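Carbohydrate binding family 6 (Clostridium thermocellum, PDB 5A8C) probably hydrolyses terminal alpha-L-arabinofuranosidic bonds, as a family 43 glycoside hydrolase built on a five-bladed beta-propeller. Local coordinates at residues L144-V152 with L190-A201. Sequence-based numbering, arbitrary orientation.
Sequences LVSWNTPGV and LGNDMISTVGSA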
# COMPACT_ATOMS: atom_id res chain seq x y z
N LEU A 144 -15.50 0.34 6.96
CA LEU A 144 -14.89 0.96 8.11
C LEU A 144 -14.87 2.49 7.93
O LEU A 144 -15.09 3.25 8.89
CB LEU A 144 -13.50 0.41 8.33
CG LEU A 144 -12.70 1.01 9.47
CD1 LEU A 144 -13.38 0.83 10.81
CD2 LEU A 144 -11.31 0.38 9.54
N VAL A 145 -14.51 2.93 6.72
CA VAL A 145 -14.50 4.34 6.38
C VAL A 145 -15.28 4.51 5.07
O VAL A 145 -15.07 3.76 4.12
CB VAL A 145 -13.04 4.86 6.21
CG1 VAL A 145 -13.06 6.32 5.74
CG2 VAL A 145 -12.26 4.74 7.52
N SER A 146 -16.21 5.47 5.06
CA SER A 146 -17.12 5.66 3.94
C SER A 146 -17.16 7.17 3.65
O SER A 146 -16.61 8.00 4.40
CB SER A 146 -18.56 5.16 4.33
OG SER A 146 -19.22 6.08 5.15
N TRP A 147 -17.88 7.49 2.58
CA TRP A 147 -18.13 8.88 2.26
C TRP A 147 -18.83 9.62 3.40
O TRP A 147 -18.77 10.85 3.45
CB TRP A 147 -18.99 8.98 0.99
CG TRP A 147 -18.23 8.67 -0.18
CD1 TRP A 147 -18.36 7.59 -1.01
CD2 TRP A 147 -17.18 9.46 -0.70
NE1 TRP A 147 -17.42 7.66 -2.03
CE2 TRP A 147 -16.69 8.81 -1.86
CE3 TRP A 147 -16.63 10.68 -0.32
CZ2 TRP A 147 -15.69 9.35 -2.62
CZ3 TRP A 147 -15.61 11.20 -1.06
CH2 TRP A 147 -15.16 10.54 -2.21
N ASN A 148 -19.57 8.89 4.25
CA ASN A 148 -20.30 9.53 5.34
C ASN A 148 -19.55 9.56 6.67
O ASN A 148 -20.09 10.10 7.63
CB ASN A 148 -21.65 8.82 5.47
CG ASN A 148 -22.57 9.12 4.30
OD1 ASN A 148 -22.58 10.25 3.77
ND2 ASN A 148 -23.33 8.12 3.87
N THR A 149 -18.31 9.07 6.69
CA THR A 149 -17.52 9.17 7.88
C THR A 149 -17.25 10.65 8.18
O THR A 149 -16.84 11.41 7.30
CB THR A 149 -16.21 8.44 7.68
OG1 THR A 149 -16.49 7.04 7.46
CG2 THR A 149 -15.28 8.63 8.86
N PRO A 150 -17.44 11.10 9.41
CA PRO A 150 -17.21 12.50 9.75
C PRO A 150 -15.81 12.95 9.43
O PRO A 150 -14.83 12.20 9.69
CB PRO A 150 -17.53 12.56 11.25
CG PRO A 150 -18.57 11.48 11.41
CD PRO A 150 -18.00 10.36 10.55
N GLY A 151 -15.71 14.11 8.77
CA GLY A 151 -14.43 14.70 8.41
C GLY A 151 -13.95 14.34 7.03
O GLY A 151 -12.96 14.92 6.56
N VAL A 152 -14.59 13.39 6.37
CA VAL A 152 -14.21 13.10 4.99
C VAL A 152 -14.63 14.20 4.04
O VAL A 152 -13.81 14.87 3.39
CB VAL A 152 -14.71 11.74 4.54
CG1 VAL A 152 -14.44 11.52 3.07
CG2 VAL A 152 -14.03 10.65 5.36
N LEU A 190 -8.00 5.06 14.46
CA LEU A 190 -8.66 3.79 14.68
C LEU A 190 -8.61 3.42 16.14
O LEU A 190 -7.64 3.72 16.84
CB LEU A 190 -8.03 2.67 13.85
CG LEU A 190 -7.93 2.90 12.34
CD1 LEU A 190 -7.37 1.67 11.68
CD2 LEU A 190 -9.24 3.33 11.75
N GLY A 191 -9.65 2.72 16.61
CA GLY A 191 -9.61 2.17 17.94
C GLY A 191 -8.55 1.10 18.09
O GLY A 191 -8.05 0.52 17.10
N ASN A 192 -8.23 0.78 19.34
CA ASN A 192 -7.22 -0.25 19.59
C ASN A 192 -7.65 -1.61 19.03
O ASN A 192 -6.77 -2.42 18.73
CB ASN A 192 -6.91 -0.39 21.08
CG ASN A 192 -6.10 0.81 21.63
OD1 ASN A 192 -5.63 1.67 20.88
ND2 ASN A 192 -5.93 0.83 22.92
N ASP A 193 -8.95 -1.86 18.86
CA ASP A 193 -9.42 -3.10 18.24
C ASP A 193 -9.23 -3.12 16.74
O ASP A 193 -9.48 -4.18 16.13
CB ASP A 193 -10.87 -3.39 18.61
CG ASP A 193 -11.94 -2.41 18.06
OD1 ASP A 193 -11.66 -1.64 17.12
OD2 ASP A 193 -13.11 -2.52 18.53
N MET A 194 -8.80 -2.03 16.12
CA MET A 194 -8.41 -1.94 14.74
C MET A 194 -9.54 -2.13 13.73
O MET A 194 -9.32 -2.11 12.52
CB MET A 194 -7.25 -2.88 14.43
CG MET A 194 -6.02 -2.55 15.25
SD MET A 194 -5.32 -0.91 14.89
CE MET A 194 -4.30 -1.30 13.46
N ILE A 195 -10.79 -2.18 14.23
CA ILE A 195 -11.98 -2.43 13.39
C ILE A 195 -13.05 -1.37 13.64
O ILE A 195 -14.20 -1.58 13.28
CB ILE A 195 -12.52 -3.86 13.57
CG1 ILE A 195 -12.98 -4.11 15.02
CG2 ILE A 195 -11.50 -4.88 13.12
CD1 ILE A 195 -13.81 -5.36 15.15
N SER A 196 -12.64 -0.21 14.18
CA SER A 196 -13.51 0.90 14.49
C SER A 196 -12.72 2.16 14.31
O SER A 196 -11.48 2.15 14.42
CB SER A 196 -13.98 0.75 15.94
OG SER A 196 -12.91 0.76 16.87
N THR A 197 -13.43 3.26 14.07
CA THR A 197 -12.83 4.57 14.05
C THR A 197 -13.12 5.31 15.35
O THR A 197 -14.07 4.99 16.04
CB THR A 197 -13.31 5.37 12.83
OG1 THR A 197 -14.71 5.51 12.87
CG2 THR A 197 -12.93 4.73 11.50
N VAL A 198 -12.29 6.30 15.64
CA VAL A 198 -12.47 7.14 16.78
C VAL A 198 -12.42 8.59 16.28
O VAL A 198 -11.45 8.99 15.66
CB VAL A 198 -11.34 6.94 17.83
CG1 VAL A 198 -11.52 7.92 19.01
CG2 VAL A 198 -11.34 5.52 18.33
N GLY A 199 -13.47 9.33 16.54
CA GLY A 199 -13.48 10.75 16.16
C GLY A 199 -13.69 10.92 14.68
O GLY A 199 -14.17 10.03 13.96
N SER A 200 -13.27 12.06 14.20
CA SER A 200 -13.45 12.49 12.83
C SER A 200 -12.12 12.39 12.05
O SER A 200 -11.04 12.50 12.62
CB SER A 200 -13.95 13.92 12.82
OG SER A 200 -15.25 13.97 13.41
N ALA A 201 -12.26 12.24 10.75
CA ALA A 201 -11.10 12.36 9.87
C ALA A 201 -10.65 13.82 9.84
O ALA A 201 -11.44 14.75 10.05
CB ALA A 201 -11.44 11.87 8.48
O HOH W 1 -16.38 4.14 11.08
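Leu144 reaches segment 190-201 through its two methyl branches. A chi1 of 177° swings CG away from the backbone N, and the side chain runs out so that CD1 sits against the peptide joining Ile195 to Ser196, 3.5 Å from Ile195 O, while CD2 meets Leu190 CD2 at 4.2 Å. Tyr116 of strand 112-118 packs on both leucines. Thr197 CG2 lies 3.7 Å from Leu144 O and 4.0 Å from Val145 CG2, the side chains of Val145 and Thr197 crossing at about a right angle. Thr197 OG1, held between its backbone N and carbonyl carbon (chi1 60°), hydrogen-bonds a water at 2.8 Å, and that water donates to Leu144 O.

At the other end the backbone does the joining. Ala201 N donates to Pro150 O at 2.8 Å, with an angle of 164° at the hydrogen. Gly151 CA adds a CH...O contact to Ala201 O at 3.4 Å. Ala201 CB turns toward the loop and touches Val152 CG2 at 4.2 Å. Ile188 of strand 185-190 backs Thr197 and Ala201, so the loop between strands 124-129 and 164-167 is tied to the outer edge of a propeller blade.

One direct and one water-mediated polar link thus join the segments at separate points, with aliphatic contacts beside each: the water serves Leu144 O and Thr197 OG1 together, whereas the Ala201-Pro150 backbone bond is the only direct hydrogen bond between the two segments.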